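Local coordinates for SxtG (PDB 6U1R), which acts as an amidinotransferase in saxitoxin biosynthesis, probably passing an amidino group through a covalent intermediate on a cysteine, at residues D266-P271 with P281-V286; F219-R224 with T370-R375; D187-F192 with V233-G238. All blocks are in the same frame, centred on the assembly; numbering follows the deposited sequence.

Interaction 1: residues D266-P271 with P281-V286; sequences DTTLMP and PEFVDV
Thr268 faces the consecutive residues Phe283 and Val284 and meets each with a different branch of its side chain. The three sit at the open end of a beta hairpin, strands 269-273 and 276-279, in an enzyme of the amidinotransferase family, whose fold is the alpha/beta propeller. The chain leaves the second strand and curls back beside the residues that lead into the first, bringing the CA atoms of Thr268 and Phe283 to 6.2 Å.

A threonine suits this place because it offers a hydroxyl to one neighbour and a methyl to the other. Its OG1 lies in the plane of the Phe283 ring, at the edge, 3.3 Å from CD2, where the slightly positive rim of an aromatic ring can meet an oxygen. No hydrogen bond is made across the contact, and the two side chains cross at about a right angle. The next carbon along the same edge, CE2 of Phe283, is 4.2 Å from OG1 of Thr267, whose side chain is itself about 6 Å from that of Cys368, the predicted amidino-cysteine residue. Trp318 meets the Phe283 ring edge-to-face.

Three backbone groups are bonded by the side chain of Asn280: its ND2 donates to Thr267 O, and its OD1 accepts from the backbone N of both Glu282 and Phe283. One amide therefore joins the two segments without belonging to either.

Val284, branched and wholly apolar, packs also on Val279 and Leu289, while Thr268 reaches Ile255. A chi1 of -62° puts Thr268 OG1 beside the backbone N, facing the Phe283 edge, and leaves CG2 anti to that nitrogen, directed at the valine. CG2 of Thr268 and CG2 of Val284 end 3.5 Å apart, closer than methyl carbons usually settle.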
ATOM      1  N   ASP A 266      -1.423  10.416  20.562  1.00 12.93           N
ATOM      2  CA  ASP A 266      -1.342  11.868  20.642  1.00 14.58           C
ATOM      3  C   ASP A 266      -2.283  12.468  21.703  1.00 13.14           C
ATOM      4  O   ASP A 266      -2.583  13.668  21.654  1.00 13.62           O
ATOM      5  CB  ASP A 266      -1.524  12.513  19.245  1.00 13.42           C
ATOM      6  CG  ASP A 266      -2.743  12.041  18.457  1.00 15.15           C
ATOM      7  OD1 ASP A 266      -3.413  11.066  18.831  1.00 15.69           O
ATOM      8  OD2 ASP A 266      -3.009  12.677  17.383  1.00 15.91           O
ATOM      9  N   THR A 267      -2.702  11.667  22.692  1.00 12.52           N
ATOM     10  CA  THR A 267      -3.078  12.167  24.012  1.00 12.97           C
ATOM     11  C   THR A 267      -2.204  11.561  25.107  1.00 14.20           C
ATOM     12  O   THR A 267      -2.528  11.707  26.294  1.00 15.16           O
ATOM     13  CB  THR A 267      -4.558  11.903  24.342  1.00 15.26           C
ATOM     14  OG1 THR A 267      -4.832  10.505  24.365  1.00 15.99           O
ATOM     15  CG2 THR A 267      -5.468  12.572  23.347  1.00 15.27           C
ATOM     16  N   THR A 268      -1.085  10.926  24.740  1.00 13.48           N
ATOM     17  CA  THR A 268      -0.199  10.222  25.663  1.00 13.51           C
ATOM     18  C   THR A 268       1.195  10.825  25.696  1.00 15.48           C
ATOM     19  O   THR A 268       1.724  11.115  26.793  1.00 16.49           O
ATOM     20  CB  THR A 268      -0.121   8.727  25.277  1.00 14.51           C
ATOM     21  OG1 THR A 268      -1.419   8.107  25.391  1.00 16.25           O
ATOM     22  CG2 THR A 268       0.896   7.967  26.145  1.00 16.10           C
ATOM     23  N   LEU A 269       1.798  11.041  24.521  1.00 14.81           N
ATOM     24  CA  LEU A 269       3.188  11.479  24.388  1.00 15.31           C
ATOM     25  C   LEU A 269       3.218  12.488  23.247  1.00 15.78           C
ATOM     26  O   LEU A 269       3.037  12.100  22.085  1.00 17.15           O
ATOM     27  CB  LEU A 269       4.096  10.283  24.097  1.00 15.79           C
ATOM     28  CG  LEU A 269       5.602  10.495  24.236  1.00 17.88           C
ATOM     29  CD1 LEU A 269       6.044  10.467  25.692  1.00 19.75           C
ATOM     30  CD2 LEU A 269       6.351   9.467  23.417  1.00 19.43           C
ATOM     31  N   MET A 270       3.460  13.761  23.560  1.00 14.63           N
ATOM     32  CA  MET A 270       3.387  14.843  22.576  1.00 13.68           C
ATOM     33  C   MET A 270       4.645  15.710  22.601  1.00 14.37           C
ATOM     34  O   MET A 270       4.775  16.612  23.448  1.00 13.71           O
ATOM     35  CB  MET A 270       2.142  15.682  22.803  1.00 16.57           C
ATOM     36  CG  MET A 270       0.878  14.904  22.402  1.00 15.00           C
ATOM     37  SD  MET A 270       0.848  14.674  20.617  1.00 16.58           S
ATOM     38  CE  MET A 270      -0.006  16.195  20.124  1.00 15.77           C
ATOM     39  N   PRO A 271       5.567  15.491  21.671  1.00 13.73           N
ATOM     40  CA  PRO A 271       6.691  16.422  21.500  1.00 13.78           C
ATOM     41  C   PRO A 271       6.171  17.807  21.146  1.00 14.87           C
ATOM     42  O   PRO A 271       5.353  17.965  20.238  1.00 16.30           O
ATOM     43  CB  PRO A 271       7.494  15.806  20.342  1.00 13.71           C
ATOM     44  CG  PRO A 271       7.022  14.372  20.267  1.00 14.90           C
ATOM     45  CD  PRO A 271       5.604  14.384  20.704  1.00 16.84           C
ATOM     46  N   PRO A 281       0.029  11.945  32.698  1.00 15.96           N
ATOM     47  CA  PRO A 281       0.453  11.324  33.964  1.00 18.86           C
ATOM     48  C   PRO A 281      -0.273  10.030  34.299  1.00 20.25           C
ATOM     49  O   PRO A 281       0.224   9.265  35.136  1.00 21.96           O
ATOM     50  CB  PRO A 281       0.157  12.412  35.006  1.00 20.49           C
ATOM     51  CG  PRO A 281      -0.988  13.143  34.466  1.00 19.57           C
ATOM     52  CD  PRO A 281      -0.772  13.156  32.933  1.00 16.02           C
ATOM     53  N   GLU A 282      -1.429   9.769  33.705  1.00 19.09           N
ATOM     54  CA  GLU A 282      -2.155   8.532  33.953  0.54 19.80           C
ATOM     55  C   GLU A 282      -1.760   7.417  32.991  1.00 20.90           C
ATOM     56  O   GLU A 282      -1.791   6.239  33.372  1.00 23.35           O
ATOM     57  CB  GLU A 282      -3.661   8.798  33.860  0.54 19.98           C
ATOM     58  CG  GLU A 282      -4.215   9.606  35.040  0.54 20.21           C
ATOM     59  CD  GLU A 282      -4.202   8.812  36.336  0.54 20.93           C
ATOM     60  OE1 GLU A 282      -4.578   7.627  36.291  0.54 20.97           O
ATOM     61  OE2 GLU A 282      -3.809   9.362  37.385  0.54 21.16           O
ATOM     62  N   PHE A 283      -1.402   7.749  31.751  1.00 18.90           N
ATOM     63  CA  PHE A 283      -1.066   6.726  30.766  1.00 18.68           C
ATOM     64  C   PHE A 283       0.422   6.377  30.711  1.00 23.17           C
ATOM     65  O   PHE A 283       0.773   5.346  30.117  1.00 22.49           O
ATOM     66  CB  PHE A 283      -1.497   7.161  29.361  1.00 18.86           C
ATOM     67  CG  PHE A 283      -2.997   7.391  29.187  1.00 18.31           C
ATOM     68  CD1 PHE A 283      -3.915   7.053  30.176  1.00 20.76           C
ATOM     69  CD2 PHE A 283      -3.469   7.946  28.009  1.00 19.50           C
ATOM     70  CE1 PHE A 283      -5.272   7.284  29.992  1.00 21.68           C
ATOM     71  CE2 PHE A 283      -4.814   8.178  27.813  1.00 20.25           C
ATOM     72  CZ  PHE A 283      -5.721   7.840  28.802  1.00 21.88           C
ATOM     73  N   VAL A 284       1.303   7.194  31.289  1.00 23.24           N
ATOM     74  CA  VAL A 284       2.750   6.999  31.176  1.00 24.71           C
ATOM     75  C   VAL A 284       3.356   6.889  32.566  1.00 24.30           C
ATOM     76  O   VAL A 284       3.123   7.752  33.417  1.00 25.11           O
ATOM     77  CB  VAL A 284       3.403   8.157  30.390  1.00 23.53           C
ATOM     78  CG1 VAL A 284       4.908   8.094  30.485  1.00 25.83           C
ATOM     79  CG2 VAL A 284       2.962   8.122  28.933  1.00 23.61           C
ATOM     80  N   ASP A 285       4.142   5.831  32.794  1.00 24.51           N
ATOM     81  CA  ASP A 285       5.067   5.775  33.924  1.00 26.98           C
ATOM     82  C   ASP A 285       6.386   6.391  33.461  1.00 24.48           C
ATOM     83  O   ASP A 285       7.114   5.783  32.671  1.00 25.24           O
ATOM     84  CB  ASP A 285       5.265   4.335  34.397  1.00 28.11           C
ATOM     85  CG  ASP A 285       6.204   4.224  35.605  1.00 30.65           C
ATOM     86  OD1 ASP A 285       6.903   5.204  35.925  1.00 29.00           O
ATOM     87  OD2 ASP A 285       6.244   3.141  36.235  1.00 32.06           O
ATOM     88  N   VAL A 286       6.690   7.602  33.938  1.00 26.65           N
ATOM     89  CA  VAL A 286       7.855   8.324  33.429  1.00 27.50           C
ATOM     90  C   VAL A 286       9.141   7.573  33.706  1.00 30.46           C
ATOM     91  O   VAL A 286      10.144   7.786  33.012  1.00 28.03           O
ATOM     92  CB  VAL A 286       7.938   9.740  34.031  1.00 31.19           C
ATOM     93  CG1 VAL A 286       6.713  10.553  33.648  1.00 29.99           C
ATOM     94  CG2 VAL A 286       8.082   9.668  35.548  1.00 34.19           C
TER

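Interaction 2: residues F219-R224 with T370-R375; sequences FVRCGR and TLDVRR
A single carboxylate oxygen, Asp372 OD2, takes bonds from two arginines, one on its own strand (Arg375) and one, Arg221, on a strand whose nearest CA lies 11.3 Å from the CA of Asp372. Arg221 NH2 donates from the edge of its guanidinium to the syn lone pair of OD2, 2.8 Å away, with an N-H...O angle of 159°. Its plane is turned 65° from the carboxylate, so the two groups do not form the flat, two-bond pairing. Arg375 NE reaches the same OD2 at 2.7 Å, but on the anti side and out of the carboxylate plane.

The strands are outer members of separate sheets in the alpha/beta propeller of this family, and the long side chain of Arg221 suits so wide a gap between backbones. Arg221 bends at chi3 (-54°) to deliver its NH2. Asp372 sits at the centre of an inverse gamma turn, followed by a classic beta bulge in which Val373 and Arg374 both face Glu39.

The network is buried. Arg136 forms a salt bridge with Asp372 OD1, and Ser30 OG bonds OD2; so many cationic and hydroxyl partners would probably keep the aspartate ionised.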
ATOM      1  N   PHE A 219       2.019   7.135  16.292  1.00 13.62           N
ATOM      2  CA  PHE A 219       3.408   7.588  16.234  1.00 12.45           C
ATOM      3  C   PHE A 219       3.488   9.111  16.288  1.00 13.38           C
ATOM      4  O   PHE A 219       2.607   9.811  15.773  1.00 12.52           O
ATOM      5  CB  PHE A 219       4.100   7.087  14.962  1.00 12.48           C
ATOM      6  CG  PHE A 219       4.080   5.596  14.822  1.00 12.88           C
ATOM      7  CD1 PHE A 219       3.002   4.960  14.228  1.00 12.54           C
ATOM      8  CD2 PHE A 219       5.120   4.829  15.307  1.00 13.82           C
ATOM      9  CE1 PHE A 219       2.967   3.600  14.112  1.00 12.92           C
ATOM     10  CE2 PHE A 219       5.093   3.450  15.178  1.00 13.23           C
ATOM     11  CZ  PHE A 219       4.013   2.834  14.591  1.00 13.17           C
ATOM     12  N   VAL A 220       4.541   9.621  16.943  1.00 12.95           N
ATOM     13  CA  VAL A 220       4.878  11.043  16.911  1.00 12.82           C
ATOM     14  C   VAL A 220       6.343  11.179  16.517  1.00 13.30           C
ATOM     15  O   VAL A 220       7.157  10.285  16.772  1.00 13.90           O
ATOM     16  CB  VAL A 220       4.600  11.755  18.256  1.00 13.14           C
ATOM     17  CG1 VAL A 220       3.121  11.994  18.412  1.00 14.66           C
ATOM     18  CG2 VAL A 220       5.146  10.941  19.430  1.00 13.85           C
ATOM     19  N   ARG A 221       6.678  12.304  15.870  1.00 13.13           N
ATOM     20  CA  ARG A 221       7.927  12.445  15.111  1.00 14.17           C
ATOM     21  C   ARG A 221       8.879  13.462  15.735  1.00 13.54           C
ATOM     22  O   ARG A 221       8.506  14.626  15.927  1.00 12.21           O
ATOM     23  CB  ARG A 221       7.605  12.865  13.677  1.00 14.04           C
ATOM     24  CG  ARG A 221       6.848  11.768  12.861  1.00 12.72           C
ATOM     25  CD  ARG A 221       6.179  12.290  11.597  1.00 14.96           C
ATOM     26  NE  ARG A 221       5.322  13.404  11.972  1.00 14.00           N
ATOM     27  CZ  ARG A 221       5.350  14.614  11.435  1.00 15.50           C
ATOM     28  NH1 ARG A 221       6.118  14.895  10.377  1.00 14.16           N
ATOM     29  NH2 ARG A 221       4.578  15.553  11.964  1.00 14.64           N
ATOM     30  N   CYS A 222      10.130  13.031  15.977  1.00 13.67           N
ATOM     31  CA  CYS A 222      11.206  13.886  16.510  1.00 13.36           C
ATOM     32  C   CYS A 222      12.470  13.778  15.647  1.00 14.33           C
ATOM     33  O   CYS A 222      13.544  13.414  16.126  1.00 15.37           O
ATOM     34  CB  CYS A 222      11.575  13.520  17.944  1.00 15.08           C
ATOM     35  SG  CYS A 222      10.225  13.739  19.110  1.00 15.06           S
ATOM     36  N   GLY A 223      12.351  14.130  14.381  1.00 14.59           N
ATOM     37  CA  GLY A 223      13.484  13.990  13.469  1.00 14.49           C
ATOM     38  C   GLY A 223      13.832  12.533  13.260  1.00 16.94           C
ATOM     39  O   GLY A 223      12.968  11.711  12.928  1.00 15.67           O
ATOM     40  N   ARG A 224      15.109  12.192  13.465  1.00 14.40           N
ATOM     41  CA  ARG A 224      15.568  10.826  13.254  1.00 16.50           C
ATOM     42  C   ARG A 224      14.981   9.827  14.253  1.00 17.26           C
ATOM     43  O   ARG A 224      15.072   8.617  14.012  1.00 17.54           O
ATOM     44  CB  ARG A 224      17.097  10.753  13.335  1.00 20.24           C
ATOM     45  CG  ARG A 224      17.814  11.384  12.160  1.00 19.91           C
ATOM     46  CD  ARG A 224      19.266  10.949  12.073  1.00 24.41           C
ATOM     47  NE  ARG A 224      19.944  11.599  10.949  1.00 24.64           N
ATOM     48  CZ  ARG A 224      20.007  11.121   9.710  1.00 27.02           C
ATOM     49  NH1 ARG A 224      19.438   9.965   9.396  1.00 24.20           N
ATOM     50  NH2 ARG A 224      20.658  11.813   8.770  1.00 27.25           N
ATOM     51  N   THR A 370      -5.472  17.250  11.671  1.00 13.75           N
ATOM     52  CA  THR A 370      -4.536  17.842  10.725  1.00 14.17           C
ATOM     53  C   THR A 370      -3.493  16.843  10.251  1.00 12.98           C
ATOM     54  O   THR A 370      -3.167  15.868  10.934  1.00 13.82           O
ATOM     55  CB  THR A 370      -3.810  19.053  11.348  1.00 14.13           C
ATOM     56  OG1 THR A 370      -3.198  18.665  12.588  1.00 13.86           O
ATOM     57  CG2 THR A 370      -4.785  20.212  11.541  1.00 14.42           C
ATOM     58  N   LEU A 371      -2.965  17.095   9.056  1.00 13.30           N
ATOM     59  CA  LEU A 371      -1.747  16.451   8.587  1.00 14.21           C
ATOM     60  C   LEU A 371      -0.803  17.567   8.156  1.00 14.69           C
ATOM     61  O   LEU A 371      -1.074  18.263   7.170  1.00 13.12           O
ATOM     62  CB  LEU A 371      -2.021  15.476   7.430  1.00 14.48           C
ATOM     63  CG  LEU A 371      -0.829  14.588   7.050  1.00 14.61           C
ATOM     64  CD1 LEU A 371      -0.560  13.543   8.148  1.00 15.30           C
ATOM     65  CD2 LEU A 371      -1.016  13.895   5.716  1.00 16.25           C
ATOM     66  N   ASP A 372       0.294  17.741   8.892  1.00 13.36           N
ATOM     67  CA  ASP A 372       1.258  18.822   8.630  1.00 15.70           C
ATOM     68  C   ASP A 372       2.203  18.441   7.496  1.00 16.14           C
ATOM     69  O   ASP A 372       3.340  18.014   7.720  1.00 18.92           O
ATOM     70  CB  ASP A 372       2.049  19.147   9.894  1.00 15.64           C
ATOM     71  CG  ASP A 372       2.737  17.934  10.483  1.00 15.61           C
ATOM     72  OD1 ASP A 372       2.068  16.892  10.605  1.00 17.33           O
ATOM     73  OD2 ASP A 372       3.940  18.013  10.826  1.00 14.89           O
ATOM     74  N   VAL A 373       1.777  18.700   6.256  1.00 15.23           N
ATOM     75  CA  VAL A 373       2.564  18.259   5.109  1.00 15.07           C
ATOM     76  C   VAL A 373       3.817  19.109   4.890  1.00 14.66           C
ATOM     77  O   VAL A 373       4.793  18.616   4.317  1.00 14.64           O
ATOM     78  CB  VAL A 373       1.682  18.209   3.838  1.00 16.71           C
ATOM     79  CG1 VAL A 373       0.583  17.176   4.017  1.00 16.40           C
ATOM     80  CG2 VAL A 373       1.071  19.534   3.533  1.00 17.60           C
ATOM     81  N   ARG A 374       3.841  20.370   5.315  1.00 15.92           N
ATOM     82  CA  ARG A 374       5.046  21.183   5.123  1.00 15.61           C
ATOM     83  C   ARG A 374       5.340  22.012   6.363  1.00 14.71           C
ATOM     84  O   ARG A 374       4.567  22.908   6.722  1.00 14.91           O
ATOM     85  CB  ARG A 374       4.954  22.096   3.902  1.00 16.26           C
ATOM     86  CG  ARG A 374       6.301  22.758   3.620  1.00 19.36           C
ATOM     87  CD  ARG A 374       6.406  23.342   2.212  1.00 20.38           C
ATOM     88  NE  ARG A 374       5.487  24.456   2.031  1.00 20.30           N
ATOM     89  CZ  ARG A 374       4.295  24.379   1.442  1.00 21.46           C
ATOM     90  NH1 ARG A 374       3.830  23.234   0.971  1.00 20.17           N
ATOM     91  NH2 ARG A 374       3.554  25.465   1.338  1.00 23.19           N
ATOM     92  N   ARG A 375       6.454  21.679   7.007  1.00 15.27           N
ATOM     93  CA  ARG A 375       7.070  22.473   8.063  1.00 15.47           C
ATOM     94  C   ARG A 375       8.493  22.797   7.620  1.00 16.38           C
ATOM     95  O   ARG A 375       9.261  21.896   7.278  1.00 16.43           O
ATOM     96  CB  ARG A 375       7.127  21.724   9.396  1.00 15.05           C
ATOM     97  CG  ARG A 375       5.785  21.442  10.069  1.00 14.66           C
ATOM     98  CD  ARG A 375       6.000  20.657  11.354  1.00 14.33           C
ATOM     99  NE  ARG A 375       4.725  20.370  11.984  1.00 12.76           N
ATOM    100  CZ  ARG A 375       4.047  21.225  12.731  1.00 14.50           C
ATOM    101  NH1 ARG A 375       4.530  22.444  12.980  1.00 14.68           N
ATOM    102  NH2 ARG A 375       2.867  20.867  13.236  1.00 14.05           N
TER

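Interaction 3: residues D187-F192 with V233-G238; sequences DAQYDF and VTNSLG
Gln189 and Asn235 are the two residues that meet here, and they do so nitrogen to nitrogen: Gln189 NE2 lies 3.4 Å from Asn235 ND2. Both are donors, so this is a contact and not a hydrogen bond. The amide planes stand 78° apart, and the side chains cross at about a right angle. Gln189 needs its extra length to arrive; CG is anti to the backbone N (chi1 -176°), and the chain then bends at chi2.

What holds the two amides in place is hydrogen bonding to the loop 208-213. Glu211 N donates to Gln189 OE1, while Asn235 ND2 gives to the carbonyls of Thr208 and Glu211. Backbone bonds between Gln189 and Thr208 and between Asn235 and Thr213 tie the same loop to both segments, so each buried amide is anchored by a shared third party.

Of apolar contacts, Gln189 CB sits over the centre of the Tyr190 ring, 4.0 Å above its plane, and on the other segment Val233 packs on Ile56.

A further hydrogen bond is a helix cap. Asn235 OD1 accepts from Gly238 N at 2.9 Å, the donor tilted out of the carbonyl plane, and Gly238 has no side chain to hinder the approach. Glu209 takes the N-H groups of Ser236 and Leu237, so the first turn is well supplied with acceptors. This is the asparagine N-cap that opens helix 236-245.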
ATOM      1  N   ASP A 187     -10.614 -12.484  10.054  1.00 16.43           N
ATOM      2  CA  ASP A 187     -10.898 -12.640  11.473  1.00 17.90           C
ATOM      3  C   ASP A 187      -9.640 -12.950  12.279  1.00 17.29           C
ATOM      4  O   ASP A 187      -9.559 -12.577  13.449  1.00 16.08           O
ATOM      5  CB  ASP A 187     -11.935 -13.747  11.694  1.00 18.83           C
ATOM      6  CG  ASP A 187     -13.352 -13.320  11.349  1.00 22.21           C
ATOM      7  OD1 ASP A 187     -13.608 -12.126  11.068  1.00 20.30           O
ATOM      8  OD2 ASP A 187     -14.233 -14.209  11.386  1.00 21.85           O
ATOM      9  N   ALA A 188      -8.649 -13.623  11.675  1.00 15.64           N
ATOM     10  CA  ALA A 188      -7.428 -13.979  12.398  1.00 17.18           C
ATOM     11  C   ALA A 188      -6.643 -12.767  12.914  1.00 16.69           C
ATOM     12  O   ALA A 188      -5.771 -12.934  13.773  1.00 14.82           O
ATOM     13  CB  ALA A 188      -6.514 -14.826  11.511  1.00 18.37           C
ATOM     14  N   GLN A 189      -6.911 -11.567  12.393  1.00 15.94           N
ATOM     15  CA  GLN A 189      -6.247 -10.344  12.842  1.00 14.97           C
ATOM     16  C   GLN A 189      -6.779  -9.847  14.186  1.00 15.93           C
ATOM     17  O   GLN A 189      -6.195  -8.930  14.768  1.00 14.85           O
ATOM     18  CB  GLN A 189      -6.399  -9.265  11.753  1.00 15.29           C
ATOM     19  CG  GLN A 189      -5.673  -7.927  12.038  1.00 14.34           C
ATOM     20  CD  GLN A 189      -4.168  -8.069  12.198  1.00 14.77           C
ATOM     21  OE1 GLN A 189      -3.586  -9.090  11.850  1.00 15.41           O
ATOM     22  NE2 GLN A 189      -3.525  -7.020  12.740  1.00 15.24           N
ATOM     23  N   TYR A 190      -7.845 -10.457  14.724  1.00 15.45           N
ATOM     24  CA  TYR A 190      -8.488  -9.967  15.932  1.00 16.54           C
ATOM     25  C   TYR A 190      -8.667 -11.110  16.927  1.00 17.92           C
ATOM     26  O   TYR A 190      -8.988 -12.236  16.539  1.00 18.39           O
ATOM     27  CB  TYR A 190      -9.854  -9.329  15.608  1.00 17.07           C
ATOM     28  CG  TYR A 190      -9.829  -8.418  14.402  1.00 13.84           C
ATOM     29  CD1 TYR A 190      -9.278  -7.151  14.481  1.00 16.23           C
ATOM     30  CD2 TYR A 190     -10.348  -8.837  13.185  1.00 15.43           C
ATOM     31  CE1 TYR A 190      -9.244  -6.304  13.356  1.00 14.38           C
ATOM     32  CE2 TYR A 190     -10.326  -8.017  12.067  1.00 15.60           C
ATOM     33  CZ  TYR A 190      -9.771  -6.747  12.160  1.00 15.91           C
ATOM     34  OH  TYR A 190      -9.754  -5.956  11.028  1.00 13.63           O
ATOM     35  N   ASP A 191      -8.472 -10.801  18.206  1.00 18.54           N
ATOM     36  CA  ASP A 191      -8.617 -11.762  19.303  1.00 21.06           C
ATOM     37  C   ASP A 191     -10.067 -11.728  19.763  1.00 22.01           C
ATOM     38  O   ASP A 191     -10.472 -10.844  20.518  1.00 22.35           O
ATOM     39  CB  ASP A 191      -7.657 -11.417  20.436  1.00 20.56           C
ATOM     40  CG  ASP A 191      -7.774 -12.360  21.623  1.00 24.45           C
ATOM     41  OD1 ASP A 191      -8.621 -13.271  21.595  1.00 24.13           O
ATOM     42  OD2 ASP A 191      -7.020 -12.152  22.596  1.00 24.50           O
ATOM     43  N   PHE A 192     -10.864 -12.689  19.313  1.00 25.63           N
ATOM     44  CA  PHE A 192     -12.270 -12.660  19.698  1.00 27.11           C
ATOM     45  C   PHE A 192     -12.512 -13.173  21.110  1.00 27.37           C
ATOM     46  O   PHE A 192     -13.653 -13.132  21.575  1.00 29.91           O
ATOM     47  CB  PHE A 192     -13.102 -13.442  18.677  1.00 29.51           C
ATOM     48  CG  PHE A 192     -13.261 -12.718  17.369  1.00 28.87           C
ATOM     49  CD1 PHE A 192     -14.241 -11.747  17.218  1.00 32.81           C
ATOM     50  CD2 PHE A 192     -12.403 -12.968  16.306  1.00 27.71           C
ATOM     51  CE1 PHE A 192     -14.386 -11.060  16.019  1.00 37.36           C
ATOM     52  CE2 PHE A 192     -12.543 -12.289  15.097  1.00 26.38           C
ATOM     53  CZ  PHE A 192     -13.535 -11.335  14.953  1.00 30.18           C
ATOM     54  N   VAL A 233      -5.033  -1.079  17.474  1.00 12.69           N
ATOM     55  CA  VAL A 233      -4.924  -1.163  16.024  1.00 13.08           C
ATOM     56  C   VAL A 233      -3.492  -1.355  15.519  1.00 11.67           C
ATOM     57  O   VAL A 233      -3.324  -1.746  14.357  1.00 13.40           O
ATOM     58  CB  VAL A 233      -5.562   0.068  15.334  1.00 13.65           C
ATOM     59  CG1 VAL A 233      -7.041   0.155  15.672  1.00 15.37           C
ATOM     60  CG2 VAL A 233      -4.829   1.348  15.718  1.00 15.17           C
ATOM     61  N   THR A 234      -2.463  -1.123  16.332  1.00 13.31           N
ATOM     62  CA  THR A 234      -1.069  -1.196  15.892  1.00 12.07           C
ATOM     63  C   THR A 234      -0.401  -2.377  16.592  1.00 12.38           C
ATOM     64  O   THR A 234      -0.353  -2.409  17.823  1.00 13.93           O
ATOM     65  CB  THR A 234      -0.333   0.113  16.205  1.00 11.50           C
ATOM     66  OG1 THR A 234      -0.877   1.175  15.402  1.00 13.60           O
ATOM     67  CG2 THR A 234       1.153  -0.007  15.894  1.00 12.15           C
ATOM     68  N   ASN A 235       0.085  -3.348  15.816  1.00 13.84           N
ATOM     69  CA  ASN A 235       0.738  -4.526  16.368  1.00 13.30           C
ATOM     70  C   ASN A 235       2.238  -4.510  16.093  1.00 13.00           C
ATOM     71  O   ASN A 235       2.793  -3.573  15.512  1.00 13.13           O
ATOM     72  CB  ASN A 235       0.082  -5.818  15.844  1.00 14.00           C
ATOM     73  CG  ASN A 235       0.214  -6.005  14.340  1.00 13.35           C
ATOM     74  OD1 ASN A 235       0.795  -5.183  13.628  1.00 13.09           O
ATOM     75  ND2 ASN A 235      -0.348  -7.097  13.845  1.00 13.87           N
ATOM     76  N   SER A 236       2.920  -5.546  16.587  1.00 14.74           N
ATOM     77  CA  SER A 236       4.376  -5.580  16.469  1.00 14.18           C
ATOM     78  C   SER A 236       4.805  -5.687  15.011  1.00 14.45           C
ATOM     79  O   SER A 236       5.811  -5.088  14.614  1.00 14.10           O
ATOM     80  CB  SER A 236       4.959  -6.740  17.297  1.00 15.94           C
ATOM     81  OG  SER A 236       4.828  -6.506  18.697  1.00 17.66           O
ATOM     82  N   LEU A 237       4.057  -6.435  14.194  1.00 12.56           N
ATOM     83  CA  LEU A 237       4.399  -6.541  12.771  1.00 14.30           C
ATOM     84  C   LEU A 237       4.302  -5.182  12.082  1.00 14.07           C
ATOM     85  O   LEU A 237       5.103  -4.865  11.192  1.00 15.29           O
ATOM     86  CB  LEU A 237       3.482  -7.542  12.059  1.00 13.66           C
ATOM     87  CG  LEU A 237       3.772  -9.050  12.159  1.00 16.02           C
ATOM     88  CD1 LEU A 237       2.771  -9.820  11.279  1.00 15.34           C
ATOM     89  CD2 LEU A 237       5.197  -9.377  11.764  1.00 18.35           C
ATOM     90  N   GLY A 238       3.294  -4.390  12.444  1.00 14.13           N
ATOM     91  CA  GLY A 238       3.158  -3.070  11.849  1.00 13.48           C
ATOM     92  C   GLY A 238       4.307  -2.158  12.226  1.00 13.60           C
ATOM     93  O   GLY A 238       4.839  -1.431  11.383  1.00 13.16           O
TER

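How the interactions relate
Along the chain, residues 187-192 come first, and interaction 3 closes its loop when 233-238 begins helix 236-245. Strand 219-222 lies within that loop and opens interaction 2, which closes only at 370-375 near the C terminus, so interactions 2 and 3 cross. Interaction 1, a short loop around one hairpin, is nested inside the long one and follows interaction 3 in series. Interactions 1 and 2 touch directly, Pro271 CG lying 3.5 Å from Cys222 SG, whereas interaction 3 reaches interaction 2 through Phe219 CZ and Thr234 CG2. Interaction 2 joins two sheets, its packing against interaction 1 adds a third, and interaction 3 ties the 187-192 loop to the start of helix 236-245.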